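Local structure of aminoglycoside 6-adenylyltransferase (Bacillus subtilis, 2PBE) at residues Ser244-Thr247 against Cys248-Leu251; Glu227-Met230 against Ser231-Ser234; Tyr238-Met241 against Trp242-Leu245; His183-Glu186 against Ile187-Asn191; Arg148-Ala151 against Arg152-Asp155. The protein transfers the nucleotidyl group of ATP or GTP to O-6 of streptomycin, and adenylylates streptidine from ATP, giving the bacterium streptomycin resistance. All coordinates share one frame; numbering follows the deposited sequence.

Interaction 1 of 5, residues Ser244-Thr247 against Cys248-Leu251; sequences SLFT and CYAL
Helix 238-263 carries a local i to i+3 and i to i+4 cluster in which the ring of Y249 receives F246 and L245 from the preceding turn. F246 and Y249 form an offset edge-to-face pair, the edge of F246 turned toward the face of Y249. The evidence is a centroid separation of 6.0 Å with the planes at 60°, and the closest side-chain approach is F246 CD1 to Y249 CD2 at 4.1 Å. L245 meets another part of the ring: its CG is anti to the backbone N (chi1 179°), which carries the branch along the helix until CD1 lies 3.7 Å from Y249 CE1. Y249 CG takes a different choice, anti to its own carbonyl carbon, and the ring is thereby laid back over the turn that holds both partners.

The backbone confirms regular alpha-helical spacing. C248 N bonds to S244 O, Y249 N to L245 O at 3.0 Å, A250 N to F246 O at 2.9 Å and L251 N to T247 O at 3.0 Å, the A250 bond being nearly straight at 169°.

Polar ends are met from outside the eight residues. Y249 OH bonds to S165 OG, T247 OG1 to K243 O one turn earlier, and S244 OG to S234 OG. L245 faces helix 151-173, Y249 lies between that helix and helix 270-283, where Y282 pairs edge-to-face with F246, and C248 with S244 faces L184: the i, i+3/i+4 pattern of a helix packed between helices 151-173, 177-204 and 270-283.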
loop_
_atom_site.group_PDB
_atom_site.type_symbol
_atom_site.label_atom_id
_atom_site.label_comp_id
_atom_site.label_asym_id
_atom_site.label_seq_id
_atom_site.Cartn_x
_atom_site.Cartn_y
_atom_site.Cartn_z
ATOM N N SER A 244 14.985 -17.930 4.717
ATOM C CA SER A 244 13.973 -16.962 4.315
ATOM C C SER A 244 12.699 -17.161 5.132
ATOM O O SER A 244 12.120 -16.202 5.621
ATOM C CB SER A 244 13.640 -17.117 2.833
ATOM O OG SER A 244 14.681 -16.616 2.013
ATOM N N LEU A 245 12.276 -18.415 5.275
ATOM C CA LEU A 245 11.057 -18.753 6.018
ATOM C C LEU A 245 11.142 -18.393 7.485
ATOM O O LEU A 245 10.220 -17.795 8.043
ATOM C CB LEU A 245 10.757 -20.249 5.890
ATOM C CG LEU A 245 9.507 -20.691 6.660
ATOM C CD1 LEU A 245 8.255 -20.106 6.024
ATOM C CD2 LEU A 245 9.444 -22.205 6.663
ATOM N N PHE A 246 12.238 -18.785 8.123
ATOM C CA PHE A 246 12.390 -18.463 9.531
ATOM C C PHE A 246 12.455 -16.960 9.722
ATOM O O PHE A 246 12.005 -16.452 10.746
ATOM C CB PHE A 246 13.632 -19.119 10.122
ATOM C CG PHE A 246 13.566 -20.624 10.162
ATOM C CD1 PHE A 246 12.337 -21.302 10.324
ATOM C CD2 PHE A 246 14.749 -21.376 10.093
ATOM C CE1 PHE A 246 12.297 -22.727 10.417
ATOM C CE2 PHE A 246 14.733 -22.794 10.184
ATOM C CZ PHE A 246 13.503 -23.470 10.345
ATOM N N THR A 247 13.008 -16.261 8.737
ATOM C CA THR A 247 13.109 -14.806 8.807
ATOM C C THR A 247 11.692 -14.214 8.803
ATOM O O THR A 247 11.412 -13.296 9.564
ATOM C CB THR A 247 13.989 -14.260 7.643
ATOM O OG1 THR A 247 15.334 -14.718 7.833
ATOM C CG2 THR A 247 13.984 -12.718 7.596
ATOM N N CYS A 248 10.810 -14.750 7.964
ATOM C CA CYS A 248 9.423 -14.301 7.923
ATOM C C CYS A 248 8.779 -14.588 9.282
ATOM O O CYS A 248 7.968 -13.806 9.779
ATOM C CB CYS A 248 8.658 -15.033 6.830
ATOM S SG CYS A 248 9.226 -14.616 5.160
ATOM N N TYR A 249 9.149 -15.716 9.881
ATOM C CA TYR A 249 8.639 -16.099 11.200
ATOM C C TYR A 249 8.959 -15.014 12.212
ATOM O O TYR A 249 8.067 -14.471 12.876
ATOM C CB TYR A 249 9.292 -17.412 11.681
ATOM C CG TYR A 249 8.634 -18.676 11.176
ATOM C CD1 TYR A 249 7.819 -18.655 10.013
ATOM C CD2 TYR A 249 8.810 -19.910 11.853
ATOM C CE1 TYR A 249 7.195 -19.817 9.538
ATOM C CE2 TYR A 249 8.174 -21.106 11.383
ATOM C CZ TYR A 249 7.366 -21.044 10.219
ATOM O OH TYR A 249 6.724 -22.169 9.742
ATOM N N ALA A 250 10.252 -14.714 12.309
ATOM C CA ALA A 250 10.761 -13.712 13.231
ATOM C C ALA A 250 10.046 -12.385 13.055
ATOM O O ALA A 250 9.616 -11.768 14.024
ATOM C CB ALA A 250 12.247 -13.539 13.007
ATOM N N LEU A 251 9.903 -11.949 11.805
ATOM C CA LEU A 251 9.246 -10.686 11.533
ATOM C C LEU A 251 7.746 -10.711 11.759
ATOM O O LEU A 251 7.165 -9.701 12.143
ATOM C CB LEU A 251 9.549 -10.237 10.116
ATOM C CG LEU A 251 10.974 -9.708 9.957
ATOM C CD1 LEU A 251 11.290 -9.473 8.500
ATOM C CD2 LEU A 251 11.130 -8.405 10.754
#

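Interaction 2 of 5, residues Glu227-Met230 against Ser231-Ser234; sequences EELM and STYS
Y233 reaches back from the loop onto M230 and L229, the last residues of helix 223-230, and its side chain can be traced atom by atom. CB lies 3.3 Å from M230 O, the same carbonyl that accepts Y233 N at 2.9 Å and closes a type I beta turn from M230 to Y233. With CG beside the backbone N (chi1 -74°), the ring turns toward the helix end. CD2 then passes 3.4 Å from L229 O, and CE2 comes 4.1 Å from the CE methyl of M230. At the tip, Y233 OH packs against CD of R189, whose guanidinium is the cation-pi partner of the ring. The selenium of M230, a selenomethionine, is 5.4 Å from the ring centroid and 51° off the ring normal, an oblique Met-aromatic contact.

L229 O is gripped by two donors of T232. OG1 binds it in the carbonyl plane at 2.6 Å, whereas the backbone N, 3.0 Å away, stands above that plane. S231 likewise folds its OG back onto E228 O, while its N bonds to E227 O.

T232 OG1 also bonds R189 NE. The helix end and loop are therefore seated on helix 177-204, where L192 meets T232, and on helix 238-263, where T247 meets S231 and L251 meets T232.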
loop_
_atom_site.group_PDB
_atom_site.type_symbol
_atom_site.label_atom_id
_atom_site.label_comp_id
_atom_site.label_asym_id
_atom_site.label_seq_id
_atom_site.Cartn_x
_atom_site.Cartn_y
_atom_site.Cartn_z
ATOM N N GLU A 227 14.550 -3.002 4.875
ATOM C CA GLU A 227 15.712 -3.858 4.941
ATOM C C GLU A 227 15.301 -5.191 5.548
ATOM O O GLU A 227 15.819 -6.239 5.165
ATOM C CB GLU A 227 16.812 -3.215 5.780
ATOM C CG GLU A 227 17.649 -2.221 4.992
ATOM C CD GLU A 227 18.840 -1.731 5.775
ATOM O OE1 GLU A 227 19.296 -2.465 6.686
ATOM O OE2 GLU A 227 19.322 -0.618 5.468
ATOM N N GLU A 228 14.377 -5.150 6.510
ATOM C CA GLU A 228 13.911 -6.368 7.150
ATOM C C GLU A 228 13.162 -7.187 6.119
ATOM O O GLU A 228 13.323 -8.402 6.034
ATOM C CB GLU A 228 12.970 -6.063 8.316
ATOM C CG GLU A 228 13.557 -5.228 9.417
ATOM C CD GLU A 228 12.516 -4.863 10.464
ATOM O OE1 GLU A 228 11.359 -4.596 10.065
ATOM O OE2 GLU A 228 12.852 -4.831 11.677
ATOM N N LEU A 229 12.339 -6.520 5.321
ATOM C CA LEU A 229 11.583 -7.228 4.309
ATOM C C LEU A 229 12.555 -7.747 3.268
ATOM O O LEU A 229 12.395 -8.851 2.761
ATOM C CB LEU A 229 10.560 -6.313 3.656
ATOM C CG LEU A 229 9.775 -7.028 2.564
ATOM C CD1 LEU A 229 8.906 -8.160 3.140
ATOM C CD2 LEU A 229 8.923 -6.015 1.855
HETATM N N MSE A 230 13.569 -6.947 2.963
HETATM C CA MSE A 230 14.565 -7.366 1.990
HETATM C C MSE A 230 15.267 -8.616 2.495
HETATM O O MSE A 230 15.581 -9.518 1.720
HETATM C CB MSE A 230 15.612 -6.267 1.727
HETATM C CG MSE A 230 15.173 -5.190 0.728
HETATM SE SE MSE A 230 14.296 -5.879 -0.899
HETATM C CE MSE A 230 12.429 -5.594 -0.429
ATOM N N SER A 231 15.500 -8.689 3.802
ATOM C CA SER A 231 16.193 -9.836 4.366
ATOM C C SER A 231 15.393 -11.119 4.278
ATOM O O SER A 231 15.920 -12.185 4.588
ATOM C CB SER A 231 16.608 -9.574 5.818
ATOM O OG SER A 231 15.492 -9.477 6.668
ATOM N N THR A 232 14.133 -11.030 3.856
ATOM C CA THR A 232 13.328 -12.243 3.725
ATOM C C THR A 232 13.583 -12.860 2.367
ATOM O O THR A 232 13.003 -13.883 2.023
ATOM C CB THR A 232 11.840 -11.971 3.820
ATOM O OG1 THR A 232 11.410 -11.293 2.635
ATOM C CG2 THR A 232 11.543 -11.138 5.047
ATOM N N TYR A 233 14.421 -12.216 1.575
ATOM C CA TYR A 233 14.761 -12.731 0.261
ATOM C C TYR A 233 16.153 -13.296 0.394
ATOM O O TYR A 233 17.004 -12.666 0.998
ATOM C CB TYR A 233 14.754 -11.583 -0.742
ATOM C CG TYR A 233 13.364 -11.129 -1.092
ATOM C CD1 TYR A 233 12.613 -11.824 -2.058
ATOM C CD2 TYR A 233 12.775 -10.006 -0.455
ATOM C CE1 TYR A 233 11.295 -11.419 -2.400
ATOM C CE2 TYR A 233 11.446 -9.585 -0.785
ATOM C CZ TYR A 233 10.712 -10.307 -1.763
ATOM O OH TYR A 233 9.411 -9.961 -2.084
ATOM N N SER A 234 16.390 -14.489 -0.121
ATOM C CA SER A 234 17.733 -15.064 -0.056
ATOM C C SER A 234 17.958 -15.876 -1.328
ATOM O O SER A 234 17.008 -16.411 -1.919
ATOM C CB SER A 234 17.893 -15.978 1.163
ATOM O OG SER A 234 17.511 -15.322 2.368
#

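Interaction 3 of 5, residues Tyr238-Met241 against Trp242-Leu245; sequences YQEM and WKSL
E240 and K243 come together because E240 has CG beside its backbone N (chi1 -67°) and bends again at chi2 (-59°), while K243 CG is anti to the backbone N (chi1 -175°) and its chain turns at chi3. The two side chains consequently run alongside each other, pointing the same way. E240 OE1 lies 3.0 Å from K243 NZ, a salt bridge whose hydrogen bond is weak, and OE2 stays farther from NZ at 3.6 Å.

W242 swings its indole back along the helix, bringing CD1 to 3.2 Å from Y238 O. Q239 is bent at chi2, and its OE1 approaches W242 CD1 obliquely at 3.9 Å.

These residues make up the first two turns of helix 238-263, which packs within the helical part of the chain: W242 touches V169 and L172 of helix 151-173 and meets Y282 edge-to-face, while M241, a selenomethionine with its chain bent twice, packs on I177, A180, I181 and L184 of helix 177-204. The i to i+4 backbone bonds persist throughout, from the longer W242 N to Y238 O bond, 3.3 Å, to L245 N to M241 O at 2.9 Å. K243 itself is exposed, and S234 of the preceding loop touches both members of the ion pair.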
loop_
_atom_site.group_PDB
_atom_site.type_symbol
_atom_site.label_atom_id
_atom_site.label_comp_id
_atom_site.label_asym_id
_atom_site.label_seq_id
_atom_site.Cartn_x
_atom_site.Cartn_y
_atom_site.Cartn_z
ATOM N N TYR A 238 18.137 -24.984 -0.765
ATOM C CA TYR A 238 17.233 -25.487 0.245
ATOM C C TYR A 238 17.437 -24.849 1.604
ATOM O O TYR A 238 16.463 -24.525 2.286
ATOM C CB TYR A 238 17.362 -26.993 0.385
ATOM C CG TYR A 238 16.518 -27.755 -0.595
ATOM C CD1 TYR A 238 17.006 -28.058 -1.886
ATOM C CD2 TYR A 238 15.194 -28.140 -0.260
ATOM C CE1 TYR A 238 16.183 -28.733 -2.849
ATOM C CE2 TYR A 238 14.358 -28.803 -1.206
ATOM C CZ TYR A 238 14.859 -29.090 -2.498
ATOM O OH TYR A 238 14.034 -29.688 -3.419
ATOM N N GLN A 239 18.693 -24.685 2.014
ATOM C CA GLN A 239 18.973 -24.078 3.314
ATOM C C GLN A 239 18.660 -22.595 3.305
ATOM O O GLN A 239 18.244 -22.042 4.316
ATOM C CB GLN A 239 20.431 -24.296 3.726
ATOM C CG GLN A 239 20.885 -25.748 3.668
ATOM C CD GLN A 239 19.865 -26.731 4.212
ATOM O OE1 GLN A 239 19.452 -26.643 5.368
ATOM N NE2 GLN A 239 19.465 -27.684 3.377
ATOM N N GLU A 240 18.861 -21.952 2.167
ATOM C CA GLU A 240 18.589 -20.520 2.027
ATOM C C GLU A 240 17.111 -20.276 2.187
ATOM O O GLU A 240 16.679 -19.241 2.687
ATOM C CB GLU A 240 19.032 -20.035 0.655
ATOM C CG GLU A 240 20.528 -20.080 0.443
ATOM C CD GLU A 240 21.278 -19.229 1.453
ATOM O OE1 GLU A 240 20.914 -18.044 1.602
ATOM O OE2 GLU A 240 22.228 -19.741 2.088
HETATM N N MSE A 241 16.343 -21.251 1.742
HETATM C CA MSE A 241 14.901 -21.172 1.834
HETATM C C MSE A 241 14.433 -21.272 3.274
HETATM O O MSE A 241 13.542 -20.523 3.677
HETATM C CB MSE A 241 14.267 -22.279 1.000
HETATM C CG MSE A 241 14.005 -21.870 -0.437
HETATM SE SE MSE A 241 12.793 -20.320 -0.538
HETATM C CE MSE A 241 11.090 -21.229 -0.288
ATOM N N TRP A 242 15.016 -22.187 4.036
ATOM C CA TRP A 242 14.647 -22.345 5.434
ATOM C C TRP A 242 14.909 -21.017 6.127
ATOM O O TRP A 242 14.134 -20.584 6.982
ATOM C CB TRP A 242 15.479 -23.445 6.103
ATOM C CG TRP A 242 15.016 -24.854 5.845
ATOM C CD1 TRP A 242 15.647 -25.801 5.069
ATOM C CD2 TRP A 242 13.858 -25.489 6.385
ATOM N NE1 TRP A 242 14.956 -26.986 5.096
ATOM C CE2 TRP A 242 13.851 -26.840 5.891
ATOM C CE3 TRP A 242 12.816 -25.065 7.241
ATOM C CZ2 TRP A 242 12.837 -27.774 6.224
ATOM C CZ3 TRP A 242 11.795 -25.994 7.583
ATOM C CH2 TRP A 242 11.821 -27.346 7.063
ATOM N N LYS A 243 16.017 -20.386 5.743
ATOM C CA LYS A 243 16.417 -19.104 6.305
ATOM C C LYS A 243 15.359 -18.045 5.981
ATOM O O LYS A 243 14.874 -17.355 6.877
ATOM C CB LYS A 243 17.793 -18.723 5.739
ATOM C CG LYS A 243 18.416 -17.459 6.333
ATOM C CD LYS A 243 19.904 -17.316 5.988
ATOM C CE LYS A 243 20.190 -17.171 4.497
ATOM N NZ LYS A 243 21.652 -16.892 4.273
ATOM N N SER A 244 14.985 -17.930 4.717
ATOM C CA SER A 244 13.973 -16.962 4.315
ATOM C C SER A 244 12.699 -17.161 5.132
ATOM O O SER A 244 12.120 -16.202 5.621
ATOM C CB SER A 244 13.640 -17.117 2.833
ATOM O OG SER A 244 14.681 -16.616 2.013
ATOM N N LEU A 245 12.276 -18.415 5.275
ATOM C CA LEU A 245 11.057 -18.753 6.018
ATOM C C LEU A 245 11.142 -18.393 7.485
ATOM O O LEU A 245 10.220 -17.795 8.043
ATOM C CB LEU A 245 10.757 -20.249 5.890
ATOM C CG LEU A 245 9.507 -20.691 6.660
ATOM C CD1 LEU A 245 8.255 -20.106 6.024
ATOM C CD2 LEU A 245 9.444 -22.205 6.663
#

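Interaction 4 of 5, residues His183-Glu186 against Ile187-Asn191; sequences HLNE and IVRPN
H183 and L184 hold I187, V188 and R189 through a wider pi-type turn in helix 177-204, just ahead of a kink at P190. The spacing of the backbone bonds identifies it. V188 N reaches five residues back to H183 O at 3.1 Å, with an N-H...O angle of 167°, and R189 N does the same to L184 O at 3.1 Å. H183 O also accepts I187 N, 2.9 Å away, which comes from above the carbonyl plane, so this one oxygen serves an i+4 and an i+5 donor together.

On the packed side, L184 has CG anti to its backbone N (chi1 176°), which sends CD1 forward to 4.1 Å from V188 CG1 and places CD2 3.7 Å from R189 NH2. This buried flank continues into helix 238-263, where M241, S244 and C248 lie against L184. R189 is extended as far as CD, then bends at chi3 (-67°), and its NE bonds T232 OG1.

The solvent side belongs to E186, which is exposed, its chain extended beyond CG. H183 and I187 run side by side and touch only lightly, on the face toward helix 151-173, where I187 also reaches E160 and V164 and H183 meets the ring of Y167 edge-to-face. At the kink, buried P190 has no N-H to offer the preceding turn, which breaks the series of backbone bonds; its ring carbon CG lies 3.2 Å from N185 O.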
loop_
_atom_site.group_PDB
_atom_site.type_symbol
_atom_site.label_atom_id
_atom_site.label_comp_id
_atom_site.label_asym_id
_atom_site.label_seq_id
_atom_site.Cartn_x
_atom_site.Cartn_y
_atom_site.Cartn_z
ATOM N N HIS A 183 4.664 -20.800 -2.535
ATOM C CA HIS A 183 3.837 -20.470 -1.386
ATOM C C HIS A 183 4.474 -19.353 -0.561
ATOM O O HIS A 183 3.784 -18.509 0.022
ATOM C CB HIS A 183 3.610 -21.703 -0.515
ATOM C CG HIS A 183 2.726 -22.728 -1.151
ATOM N ND1 HIS A 183 1.511 -22.407 -1.725
ATOM C CD2 HIS A 183 2.849 -24.070 -1.258
ATOM C CE1 HIS A 183 0.922 -23.508 -2.150
ATOM N NE2 HIS A 183 1.712 -24.530 -1.879
ATOM N N LEU A 184 5.798 -19.350 -0.504
ATOM C CA LEU A 184 6.492 -18.315 0.234
ATOM C C LEU A 184 6.246 -16.971 -0.464
ATOM O O LEU A 184 5.803 -15.994 0.150
ATOM C CB LEU A 184 7.991 -18.597 0.267
ATOM C CG LEU A 184 8.823 -17.497 0.934
ATOM C CD1 LEU A 184 8.513 -17.457 2.424
ATOM C CD2 LEU A 184 10.306 -17.732 0.688
ATOM N N ASN A 185 6.536 -16.935 -1.753
ATOM C CA ASN A 185 6.383 -15.722 -2.521
ATOM C C ASN A 185 4.948 -15.272 -2.656
ATOM O O ASN A 185 4.657 -14.079 -2.585
ATOM C CB ASN A 185 6.967 -15.913 -3.920
ATOM C CG ASN A 185 8.462 -16.105 -3.899
ATOM O OD1 ASN A 185 9.032 -16.697 -4.812
ATOM N ND2 ASN A 185 9.113 -15.598 -2.857
ATOM N N GLU A 186 4.035 -16.216 -2.827
ATOM C CA GLU A 186 2.657 -15.834 -3.052
ATOM C C GLU A 186 1.737 -15.698 -1.872
ATOM O O GLU A 186 0.705 -15.050 -1.993
ATOM C CB GLU A 186 2.022 -16.784 -4.071
ATOM C CG GLU A 186 2.765 -16.842 -5.399
ATOM C CD GLU A 186 2.025 -17.651 -6.442
ATOM O OE1 GLU A 186 1.639 -18.801 -6.125
ATOM O OE2 GLU A 186 1.837 -17.144 -7.576
ATOM N N ILE A 187 2.073 -16.282 -0.735
ATOM C CA ILE A 187 1.173 -16.186 0.405
ATOM C C ILE A 187 1.809 -15.780 1.729
ATOM O O ILE A 187 1.371 -14.829 2.368
ATOM C CB ILE A 187 0.412 -17.521 0.580
ATOM C CG1 ILE A 187 -0.395 -17.809 -0.696
ATOM C CG2 ILE A 187 -0.520 -17.462 1.792
ATOM C CD1 ILE A 187 -0.833 -19.257 -0.852
ATOM N N VAL A 188 2.838 -16.511 2.133
ATOM C CA VAL A 188 3.492 -16.231 3.400
ATOM C C VAL A 188 4.016 -14.813 3.511
ATOM O O VAL A 188 3.551 -14.070 4.368
ATOM C CB VAL A 188 4.610 -17.238 3.642
ATOM C CG1 VAL A 188 5.364 -16.906 4.915
ATOM C CG2 VAL A 188 3.992 -18.632 3.727
ATOM N N ARG A 189 4.978 -14.436 2.661
ATOM C CA ARG A 189 5.533 -13.084 2.691
ATOM C C ARG A 189 4.456 -12.020 2.466
ATOM O O ARG A 189 4.481 -10.974 3.116
ATOM C CB ARG A 189 6.648 -12.913 1.658
ATOM C CG ARG A 189 7.397 -11.603 1.821
ATOM C CD ARG A 189 8.465 -11.390 0.751
ATOM N NE ARG A 189 9.581 -12.328 0.844
ATOM C CZ ARG A 189 9.821 -13.293 -0.041
ATOM N NH1 ARG A 189 9.017 -13.453 -1.092
ATOM N NH2 ARG A 189 10.870 -14.087 0.118
ATOM N N PRO A 190 3.508 -12.256 1.540
ATOM C CA PRO A 190 2.488 -11.216 1.363
ATOM C C PRO A 190 1.661 -10.951 2.624
ATOM O O PRO A 190 1.166 -9.837 2.823
ATOM C CB PRO A 190 1.653 -11.745 0.193
ATOM C CG PRO A 190 2.692 -12.431 -0.647
ATOM C CD PRO A 190 3.496 -13.189 0.390
ATOM N N ASN A 191 1.514 -11.955 3.483
ATOM C CA ASN A 191 0.746 -11.729 4.710
ATOM C C ASN A 191 1.615 -11.007 5.743
ATOM O O ASN A 191 1.118 -10.223 6.533
ATOM C CB ASN A 191 0.181 -13.036 5.273
ATOM C CG ASN A 191 -1.161 -13.399 4.644
ATOM O OD1 ASN A 191 -1.229 -14.126 3.656
ATOM N ND2 ASN A 191 -2.236 -12.869 5.205
#

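Interaction 5 of 5, residues Arg148-Ala151 against Arg152-Asp155; sequences RPTA and REFD
T150 and E153 exchange two reciprocal hydrogen bonds at the start of helix 151-173. T150 OG1 accepts E153 N at 3.1 Å with a nearly straight N-H...O angle of 167°. In return, T150 N donates to E153 OE2 at 3.1 Å, meeting the carboxylate on its anti side and 32° out of its plane. T150 OG1 sits between the backbone N and the carbonyl carbon (chi1 60°), the rotation that aims it at the first turn, while the glutamate extends beyond CG to carry its carboxylate back over the T150 amide.

Together these bonds define a capping box with T150 as N-cap. T150 OG1 supplies an acceptor for the first-turn N-H of E153, the carboxylate satisfies the N-cap amide, and its negative charge at a helix N terminus is probably favoured by the helix dipole. K147 NZ forms a further, long and weak ion pair with the same OE2.

Among the backbone bonds, F154 N reaches T150 O at 2.9 Å, nearly along the C=O axis, and D155 N reaches A151 O at 3.0 Å.

Apolar packing is thinner. P149 CB stands 4.4 Å from F154 CB, joining the residue before the cap to the fourth residue after it, the spacing of a hydrophobic staple. Beyond that pair, F154 turns into the core against M195, V259 and S260, P149 rests on W198 and L263, and D155 OD1 bonds Y270 OH.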
loop_
_atom_site.group_PDB
_atom_site.type_symbol
_atom_site.label_atom_id
_atom_site.label_comp_id
_atom_site.label_asym_id
_atom_site.label_seq_id
_atom_site.Cartn_x
_atom_site.Cartn_y
_atom_site.Cartn_z
ATOM N N ARG A 148 -7.306 -0.471 9.561
ATOM C CA ARG A 148 -7.277 -1.090 10.895
ATOM C C ARG A 148 -8.016 -2.433 10.895
ATOM O O ARG A 148 -9.214 -2.506 10.580
ATOM C CB ARG A 148 -7.879 -0.162 11.971
ATOM C CG ARG A 148 -7.446 -0.524 13.418
ATOM C CD ARG A 148 -8.544 -0.209 14.436
ATOM N NE ARG A 148 -9.771 -0.879 14.006
ATOM C CZ ARG A 148 -10.757 -1.315 14.797
ATOM N NH1 ARG A 148 -10.687 -1.151 16.112
ATOM N NH2 ARG A 148 -11.800 -1.953 14.271
ATOM N N PRO A 149 -7.319 -3.511 11.263
ATOM C CA PRO A 149 -8.004 -4.798 11.259
ATOM C C PRO A 149 -8.962 -4.948 12.413
ATOM O O PRO A 149 -8.804 -4.290 13.446
ATOM C CB PRO A 149 -6.856 -5.796 11.350
ATOM C CG PRO A 149 -5.869 -5.076 12.206
ATOM C CD PRO A 149 -5.899 -3.668 11.634
ATOM N N THR A 150 -9.972 -5.784 12.212
ATOM C CA THR A 150 -10.922 -6.082 13.261
ATOM C C THR A 150 -10.251 -7.287 13.916
ATOM O O THR A 150 -9.311 -7.857 13.339
ATOM C CB THR A 150 -12.279 -6.496 12.685
ATOM O OG1 THR A 150 -12.124 -7.669 11.883
ATOM C CG2 THR A 150 -12.836 -5.390 11.824
ATOM N N ALA A 151 -10.705 -7.667 15.107
ATOM C CA ALA A 151 -10.114 -8.803 15.815
ATOM C C ALA A 151 -10.085 -10.040 14.920
ATOM O O ALA A 151 -9.097 -10.798 14.883
ATOM C CB ALA A 151 -10.904 -9.090 17.077
ATOM N N ARG A 152 -11.165 -10.215 14.172
ATOM C CA ARG A 152 -11.301 -11.344 13.275
ATOM C C ARG A 152 -10.359 -11.271 12.073
ATOM O O ARG A 152 -9.703 -12.253 11.735
ATOM C CB ARG A 152 -12.743 -11.432 12.802
ATOM C CG ARG A 152 -13.021 -12.591 11.905
ATOM C CD ARG A 152 -14.501 -12.718 11.695
ATOM N NE ARG A 152 -14.780 -13.878 10.859
ATOM C CZ ARG A 152 -15.985 -14.216 10.432
ATOM N NH1 ARG A 152 -17.046 -13.486 10.760
ATOM N NH2 ARG A 152 -16.127 -15.284 9.655
ATOM N N GLU A 153 -10.292 -10.113 11.425
ATOM C CA GLU A 153 -9.415 -9.977 10.284
ATOM C C GLU A 153 -7.998 -10.241 10.748
ATOM O O GLU A 153 -7.211 -10.882 10.048
ATOM C CB GLU A 153 -9.521 -8.578 9.689
ATOM C CG GLU A 153 -10.766 -8.363 8.872
ATOM C CD GLU A 153 -10.978 -6.915 8.490
ATOM O OE1 GLU A 153 -11.749 -6.658 7.545
ATOM O OE2 GLU A 153 -10.391 -6.034 9.140
ATOM N N PHE A 154 -7.683 -9.758 11.946
ATOM C CA PHE A 154 -6.351 -9.935 12.506
ATOM C C PHE A 154 -6.043 -11.426 12.620
ATOM O O PHE A 154 -5.021 -11.908 12.119
ATOM C CB PHE A 154 -6.274 -9.286 13.887
ATOM C CG PHE A 154 -5.008 -9.592 14.626
ATOM C CD1 PHE A 154 -3.793 -8.986 14.253
ATOM C CD2 PHE A 154 -4.995 -10.542 15.666
ATOM C CE1 PHE A 154 -2.574 -9.323 14.913
ATOM C CE2 PHE A 154 -3.789 -10.887 16.329
ATOM C CZ PHE A 154 -2.575 -10.273 15.949
ATOM N N ASP A 155 -6.938 -12.141 13.290
ATOM C CA ASP A 155 -6.793 -13.569 13.477
ATOM C C ASP A 155 -6.680 -14.268 12.123
ATOM O O ASP A 155 -5.898 -15.200 11.964
ATOM C CB ASP A 155 -7.987 -14.104 14.254
ATOM C CG ASP A 155 -7.872 -15.576 14.522
ATOM O OD1 ASP A 155 -8.227 -16.377 13.617
ATOM O OD2 ASP A 155 -7.404 -15.932 15.624
#

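From the N terminus, the order is interaction 5, then 4, 2, 3 and 1; each spans adjoining residues, so none closes a long loop and none nests within another. Interaction 5 starts helix 151-173 and touches none of the others; its nearest atoms are about 7 Å from interaction 4 on helix 177-204. Interaction 2 ends helix 223-230 and leads into helix 238-263, where interactions 3 and 1 overlap at S244 and L245. Across the chain, R189 joins interaction 4 to T232 of interaction 2, S234 joins interaction 2 to S244, and L184 packs interaction 4 against interactions 1 and 3. Helices 177-204, 223-230 and 238-263 are thereby tied together.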